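Local coordinates for protein chaperone SycD (Yersinia enterocolitica, PDB 2VGX) that acts as a type III secretion chaperone for translocator proteins and probably modulates expression of the yop operon, at residues T20-Y25 with D54-L59; R90-A95 with L112-E117. All blocks are in the same frame, centred on the assembly; numbering follows the deposited sequence.

Contact 1. Residues T20-Y25 with D54-L59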
loop_
_atom_site.group_PDB
_atom_site.type_symbol
_atom_site.label_atom_id
_atom_site.label_comp_id
_atom_site.label_asym_id
_atom_site.label_seq_id
_atom_site.Cartn_x
_atom_site.Cartn_y
_atom_site.Cartn_z
ATOM N N THR B 20 -8.020 2.895 -4.399
ATOM C CA THR B 20 -7.048 1.810 -4.373
ATOM C C THR B 20 -6.625 1.489 -2.933
ATOM O O THR B 20 -6.349 0.326 -2.618
ATOM C CB THR B 20 -5.763 2.182 -5.166
ATOM O OG1 THR B 20 -6.114 2.780 -6.437
ATOM C CG2 THR B 20 -4.839 0.966 -5.355
ATOM N N LEU B 21 -6.588 2.513 -2.066
ATOM C CA LEU B 21 -5.960 2.388 -0.733
ATOM C C LEU B 21 -6.974 2.178 0.408
ATOM O O LEU B 21 -6.587 1.933 1.563
ATOM C CB LEU B 21 -5.068 3.631 -0.452
ATOM C CG LEU B 21 -4.025 3.975 -1.538
ATOM C CD1 LEU B 21 -3.325 5.265 -1.178
ATOM C CD2 LEU B 21 -2.986 2.844 -1.737
ATOM N N GLU B 22 -8.259 2.246 0.075
ATOM C CA GLU B 22 -9.313 2.241 1.112
ATOM C C GLU B 22 -9.346 0.955 1.988
ATOM O O GLU B 22 -9.484 1.021 3.236
ATOM C CB GLU B 22 -10.680 2.563 0.506
ATOM C CG GLU B 22 -11.829 2.808 1.567
ATOM C CD GLU B 22 -11.472 3.819 2.669
ATOM O OE1 GLU B 22 -10.754 4.830 2.380
ATOM O OE2 GLU B 22 -11.925 3.583 3.837
ATOM N N GLN B 23 -9.150 -0.206 1.369
ATOM C CA GLN B 23 -9.185 -1.431 2.172
ATOM C C GLN B 23 -7.962 -1.598 3.015
ATOM O O GLN B 23 -8.046 -2.056 4.160
ATOM C CB GLN B 23 -9.509 -2.678 1.339
ATOM C CG GLN B 23 -10.980 -2.607 0.800
ATOM C CD GLN B 23 -12.027 -2.210 1.899
ATOM O OE1 GLN B 23 -12.761 -1.209 1.762
ATOM N NE2 GLN B 23 -12.080 -2.997 2.986
ATOM N N LEU B 24 -6.801 -1.219 2.469
ATOM C CA LEU B 24 -5.622 -1.156 3.309
ATOM C C LEU B 24 -5.818 -0.147 4.448
ATOM O O LEU B 24 -5.363 -0.370 5.547
ATOM C CB LEU B 24 -4.389 -0.765 2.490
ATOM C CG LEU B 24 -3.807 -1.821 1.551
ATOM C CD1 LEU B 24 -2.545 -1.252 0.867
ATOM C CD2 LEU B 24 -3.479 -3.107 2.315
ATOM N N TYR B 25 -6.461 0.981 4.181
ATOM C CA TYR B 25 -6.719 1.941 5.259
ATOM C C TYR B 25 -7.647 1.348 6.360
ATOM O O TYR B 25 -7.391 1.504 7.557
ATOM C CB TYR B 25 -7.297 3.236 4.706
ATOM C CG TYR B 25 -7.721 4.212 5.791
ATOM C CD1 TYR B 25 -6.765 4.830 6.617
ATOM C CD2 TYR B 25 -9.073 4.509 6.004
ATOM C CE1 TYR B 25 -7.140 5.732 7.621
ATOM C CE2 TYR B 25 -9.472 5.428 6.995
ATOM C CZ TYR B 25 -8.488 6.025 7.808
ATOM O OH TYR B 25 -8.844 6.927 8.798
ATOM N N ASP B 54 -2.395 12.691 2.109
ATOM C CA ASP B 54 -3.637 12.279 2.781
ATOM C C ASP B 54 -3.453 12.355 4.304
ATOM O O ASP B 54 -2.811 11.484 4.891
ATOM C CB ASP B 54 -4.031 10.842 2.365
ATOM C CG ASP B 54 -5.499 10.510 2.699
ATOM O OD1 ASP B 54 -5.998 10.913 3.780
ATOM O OD2 ASP B 54 -6.152 9.816 1.882
ATOM N N SER B 55 -4.054 13.382 4.936
ATOM C CA SER B 55 -3.882 13.618 6.382
ATOM C C SER B 55 -4.325 12.417 7.251
ATOM O O SER B 55 -3.788 12.220 8.351
ATOM C CB SER B 55 -4.661 14.882 6.807
ATOM O OG SER B 55 -6.069 14.691 6.645
ATOM N N ARG B 56 -5.307 11.632 6.778
ATOM C CA ARG B 56 -5.805 10.452 7.503
ATOM C C ARG B 56 -4.695 9.467 7.839
ATOM O O ARG B 56 -4.674 8.881 8.924
ATOM C CB ARG B 56 -6.871 9.685 6.694
ATOM C CG ARG B 56 -8.156 10.469 6.394
ATOM C CD ARG B 56 -9.082 9.575 5.556
ATOM N NE ARG B 56 -8.465 9.178 4.285
ATOM C CZ ARG B 56 -8.854 8.122 3.560
ATOM N NH1 ARG B 56 -9.876 7.343 3.979
ATOM N NH2 ARG B 56 -8.228 7.834 2.410
ATOM N N PHE B 57 -3.765 9.307 6.905
ATOM C CA PHE B 57 -2.630 8.374 7.073
ATOM C C PHE B 57 -1.616 8.845 8.094
ATOM O O PHE B 57 -1.037 7.994 8.808
ATOM C CB PHE B 57 -1.959 8.087 5.714
ATOM C CG PHE B 57 -2.924 7.576 4.649
ATOM C CD1 PHE B 57 -4.142 6.967 5.004
ATOM C CD2 PHE B 57 -2.603 7.705 3.289
ATOM C CE1 PHE B 57 -5.022 6.506 4.022
ATOM C CE2 PHE B 57 -3.464 7.237 2.287
ATOM C CZ PHE B 57 -4.682 6.627 2.648
ATOM N N PHE B 58 -1.387 10.171 8.159
ATOM C CA PHE B 58 -0.431 10.741 9.151
ATOM C C PHE B 58 -1.024 10.772 10.528
ATOM O O PHE B 58 -0.283 10.654 11.518
ATOM C CB PHE B 58 0.125 12.110 8.711
ATOM C CG PHE B 58 0.924 11.987 7.426
ATOM C CD1 PHE B 58 2.282 11.720 7.487
ATOM C CD2 PHE B 58 0.284 12.026 6.170
ATOM C CE1 PHE B 58 3.014 11.535 6.296
ATOM C CE2 PHE B 58 1.015 11.848 4.995
ATOM C CZ PHE B 58 2.384 11.611 5.080
ATOM N N LEU B 59 -2.352 10.910 10.594
ATOM C CA LEU B 59 -3.029 10.770 11.889
ATOM C C LEU B 59 -2.842 9.333 12.415
ATOM O O LEU B 59 -2.490 9.133 13.577
ATOM C CB LEU B 59 -4.513 11.113 11.773
ATOM C CG LEU B 59 -5.329 11.052 13.093
ATOM C CD1 LEU B 59 -4.734 12.039 14.170
ATOM C CD2 LEU B 59 -6.837 11.295 12.827
HETATM O O HOH W 1 -8.422 5.487 0.976
HETATM O O HOH W 2 -7.000 8.368 10.297
#

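Contact 2. Residues R90-A95 with L112-E117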
loop_
_atom_site.group_PDB
_atom_site.type_symbol
_atom_site.label_atom_id
_atom_site.label_comp_id
_atom_site.label_asym_id
_atom_site.label_seq_id
_atom_site.Cartn_x
_atom_site.Cartn_y
_atom_site.Cartn_z
ATOM N N ARG B 90 -7.246 17.397 15.854
ATOM C CA ARG B 90 -6.571 16.247 16.480
ATOM C C ARG B 90 -5.057 16.329 16.342
ATOM O O ARG B 90 -4.301 15.832 17.207
ATOM C CB ARG B 90 -7.116 14.939 15.944
ATOM C CG ARG B 90 -8.517 14.546 16.473
ATOM C CD ARG B 90 -9.009 13.325 15.711
ATOM N NE ARG B 90 -10.416 12.949 15.936
ATOM C CZ ARG B 90 -11.455 13.454 15.265
ATOM N NH1 ARG B 90 -11.271 14.410 14.345
ATOM N NH2 ARG B 90 -12.689 13.012 15.527
ATOM N N PHE B 91 -4.578 17.003 15.289
ATOM C CA PHE B 91 -3.126 17.086 15.114
ATOM C C PHE B 91 -2.437 17.893 16.224
ATOM O O PHE B 91 -1.544 17.362 16.873
ATOM C CB PHE B 91 -2.738 17.574 13.728
ATOM C CG PHE B 91 -3.044 16.581 12.649
ATOM C CD1 PHE B 91 -2.508 15.292 12.695
ATOM C CD2 PHE B 91 -3.878 16.933 11.595
ATOM C CE1 PHE B 91 -2.798 14.381 11.686
ATOM C CE2 PHE B 91 -4.155 16.022 10.591
ATOM C CZ PHE B 91 -3.596 14.749 10.643
ATOM N N PRO B 92 -2.809 19.182 16.417
ATOM C CA PRO B 92 -2.202 19.924 17.545
ATOM C C PRO B 92 -2.504 19.311 18.930
ATOM O O PRO B 92 -1.656 19.384 19.804
ATOM C CB PRO B 92 -2.818 21.319 17.431
ATOM C CG PRO B 92 -4.039 21.146 16.593
ATOM C CD PRO B 92 -3.708 20.043 15.624
ATOM N N PHE B 93 -3.667 18.709 19.099
ATOM C CA PHE B 93 -4.032 18.068 20.380
ATOM C C PHE B 93 -3.108 16.887 20.705
ATOM O O PHE B 93 -2.473 16.845 21.787
ATOM C CB PHE B 93 -5.508 17.627 20.421
ATOM C CG PHE B 93 -5.863 16.907 21.694
ATOM C CD1 PHE B 93 -6.035 17.624 22.880
ATOM C CD2 PHE B 93 -5.989 15.520 21.729
ATOM C CE1 PHE B 93 -6.332 16.973 24.091
ATOM C CE2 PHE B 93 -6.288 14.872 22.937
ATOM C CZ PHE B 93 -6.463 15.617 24.111
ATOM N N HIS B 94 -3.003 15.930 19.780
ATOM C CA HIS B 94 -2.129 14.771 20.034
ATOM C C HIS B 94 -0.660 15.134 20.127
ATOM O O HIS B 94 0.047 14.593 20.973
ATOM C CB HIS B 94 -2.425 13.590 19.106
ATOM C CG HIS B 94 -3.802 13.025 19.288
ATOM N ND1 HIS B 94 -4.263 12.558 20.498
ATOM C CD2 HIS B 94 -4.820 12.864 18.410
ATOM C CE1 HIS B 94 -5.509 12.142 20.360
ATOM N NE2 HIS B 94 -5.870 12.317 19.101
ATOM N N ALA B 95 -0.196 16.080 19.306
ATOM C CA ALA B 95 1.170 16.571 19.450
ATOM C C ALA B 95 1.393 17.204 20.838
ATOM O O ALA B 95 2.450 17.001 21.428
ATOM C CB ALA B 95 1.516 17.591 18.359
ATOM N N LEU B 112 -2.246 23.230 22.363
ATOM C CA LEU B 112 -3.606 23.259 22.950
ATOM C C LEU B 112 -4.398 24.515 22.642
ATOM O O LEU B 112 -5.590 24.409 22.350
ATOM C CB LEU B 112 -3.550 23.018 24.478
ATOM C CG LEU B 112 -3.017 21.612 24.787
ATOM C CD1 LEU B 112 -2.530 21.567 26.284
ATOM C CD2 LEU B 112 -4.054 20.542 24.520
ATOM N N PHE B 113 -3.771 25.693 22.675
ATOM C CA PHE B 113 -4.511 26.916 22.225
ATOM C C PHE B 113 -5.006 26.858 20.786
ATOM O O PHE B 113 -6.079 27.348 20.474
ATOM C CB PHE B 113 -3.684 28.198 22.419
ATOM C CG PHE B 113 -3.592 28.635 23.862
ATOM C CD1 PHE B 113 -4.738 28.757 24.634
ATOM C CD2 PHE B 113 -2.362 28.893 24.452
ATOM C CE1 PHE B 113 -4.646 29.150 25.985
ATOM C CE2 PHE B 113 -2.276 29.290 25.794
ATOM C CZ PHE B 113 -3.406 29.412 26.541
ATOM N N LEU B 114 -4.207 26.279 19.904
ATOM C CA LEU B 114 -4.630 26.094 18.515
ATOM C C LEU B 114 -5.775 25.102 18.432
ATOM O O LEU B 114 -6.742 25.353 17.729
ATOM C CB LEU B 114 -3.458 25.626 17.633
ATOM C CG LEU B 114 -3.847 25.452 16.136
ATOM C CD1 LEU B 114 -4.396 26.795 15.493
ATOM C CD2 LEU B 114 -2.637 24.956 15.398
ATOM N N ALA B 115 -5.682 23.974 19.138
ATOM C CA ALA B 115 -6.800 23.021 19.165
ATOM C C ALA B 115 -8.067 23.713 19.643
ATOM O O ALA B 115 -9.125 23.522 19.059
ATOM C CB ALA B 115 -6.484 21.799 20.058
ATOM N N GLN B 116 -7.946 24.517 20.702
ATOM C CA GLN B 116 -9.087 25.247 21.287
ATOM C C GLN B 116 -9.775 26.186 20.254
ATOM O O GLN B 116 -10.997 26.196 20.120
ATOM C CB GLN B 116 -8.602 26.017 22.527
ATOM C CG GLN B 116 -9.710 26.676 23.359
ATOM C CD GLN B 116 -9.216 27.185 24.717
ATOM O OE1 GLN B 116 -8.527 28.200 24.805
ATOM N NE2 GLN B 116 -9.571 26.467 25.776
ATOM N N GLU B 117 -8.964 26.944 19.519
ATOM C CA GLU B 117 -9.419 27.831 18.464
ATOM C C GLU B 117 -10.182 27.029 17.391
ATOM O O GLU B 117 -11.290 27.403 17.023
ATOM C CB GLU B 117 -8.190 28.524 17.873
ATOM C CG GLU B 117 -8.439 29.724 16.985
ATOM C CD GLU B 117 -7.170 30.564 16.768
ATOM O OE1 GLU B 117 -6.054 30.150 17.200
ATOM O OE2 GLU B 117 -7.292 31.650 16.155
#

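Contact 1. Residues T20-Y25 with D54-L59
Glu22 OE1 on helix 18-33 accepts twice: from Arg56 NH1, 3.1 Å away in a nearly straight bond (177°), and from a water that itself accepts from Arg56 NH2. The salt-bridge network of Glu22, Arg56 and Asp54 ties two roughly parallel helices of the tetratricopeptide-repeat fold; the axes of the two short segments approach to 12.2 Å. Glu22 uses its syn lone pair toward NH1, and its carboxylate lies almost in one plane with the guanidinium. Asp54 is held side-on by the same guanidinium, Asp54 OD2 by Arg56 NH2 at 2.9 Å and OD1 by NE. Asp54 stands at the N-cap of helix 55-67, and its OD1 also accepts from the backbone N of Arg56, a capping bond; its carboxylate thus serves the helix start and fixes the rotation of the guanidinium.

Over one face of the Tyr25 ring lies the same cation, with Arg56 CZ 4.5 Å from the centroid, a cation-pi contact in which the two planes are inclined by 44°. With CG of Tyr25 anti to its own N (chi1 174°), the ring extends toward helix 55-67. There Tyr25 CD1 meets the edge of Phe57 at CE1, 3.5 Å away, and Leu21 CD1 touches Phe57 CE2. Phe44 and Leu47 of helix 44-50 pack against Tyr25 and Phe57, respectively. A second water joins Tyr25 OH to Arg56 O, which accepts from it at 2.7 Å.

Contact 2. Residues R90-A95 with L112-E117
Phe93 and Leu112 meet where CD1 of the Phe93 ring lies 3.9 Å from the CD2 methyl of Leu112. Beside them Ala115 fits against the first turn of helix 90-100: its CB is 4.3 Å from Phe93 CB and equally far from CG of the Pro92 ring. Pro92 CG also comes within 4.1 Å of the backbone N of Ala115, and Pro92 CB touches Leu114 CD2. The contact is wholly apolar, with no hydrogen bond across it.

The small side chain of Ala115 lets the backbones come near, with its CA only 5.8 Å from that of Pro92, and the axes of the two short segments approach to 7.9 Å. The helices run antiparallel, their directions 151° apart, as expected for a helical hairpin of a tetratricopeptide-repeat-like array. CB of Leu112 points away from helix 90-100, yet its branched end turns back to reach Phe93. The ring of Phe93 also lies against Val132 and Met135.

Farther out, Leu112 packs on Leu136, so helix 128-138 covers both partners of the Phe93-Leu112 pair. Phe91, on the same turn as Pro92, packs instead on Tyr78 and Ala82 of helix 71-84 and on Leu59 of helix 55-67, placing helix 90-100 between those helices and helix 105-119.

In the fold
Contact 1 closes before contact 2 opens along the chain, and the two lie on opposite sides of its centre, their own centres about 21 Å apart. They are nevertheless joined directly through Phe91, whose CZ lies 3.4 Å from Ser55 O and whose CE1 lies 3.6 Å from Leu59 CA; Leu59 CD2 and Arg90 CD add a further apolar contact at 4.1 Å. Helices 55-67 and 90-100 thus connect a mixed contact of salt bridges, waters and aromatic side chains between roughly parallel helices to an apolar one between antiparallel helices. Another protein chain of the assembly packs near contact 1, on Thr20 and Leu24, whereas none touches the segments of contact 2.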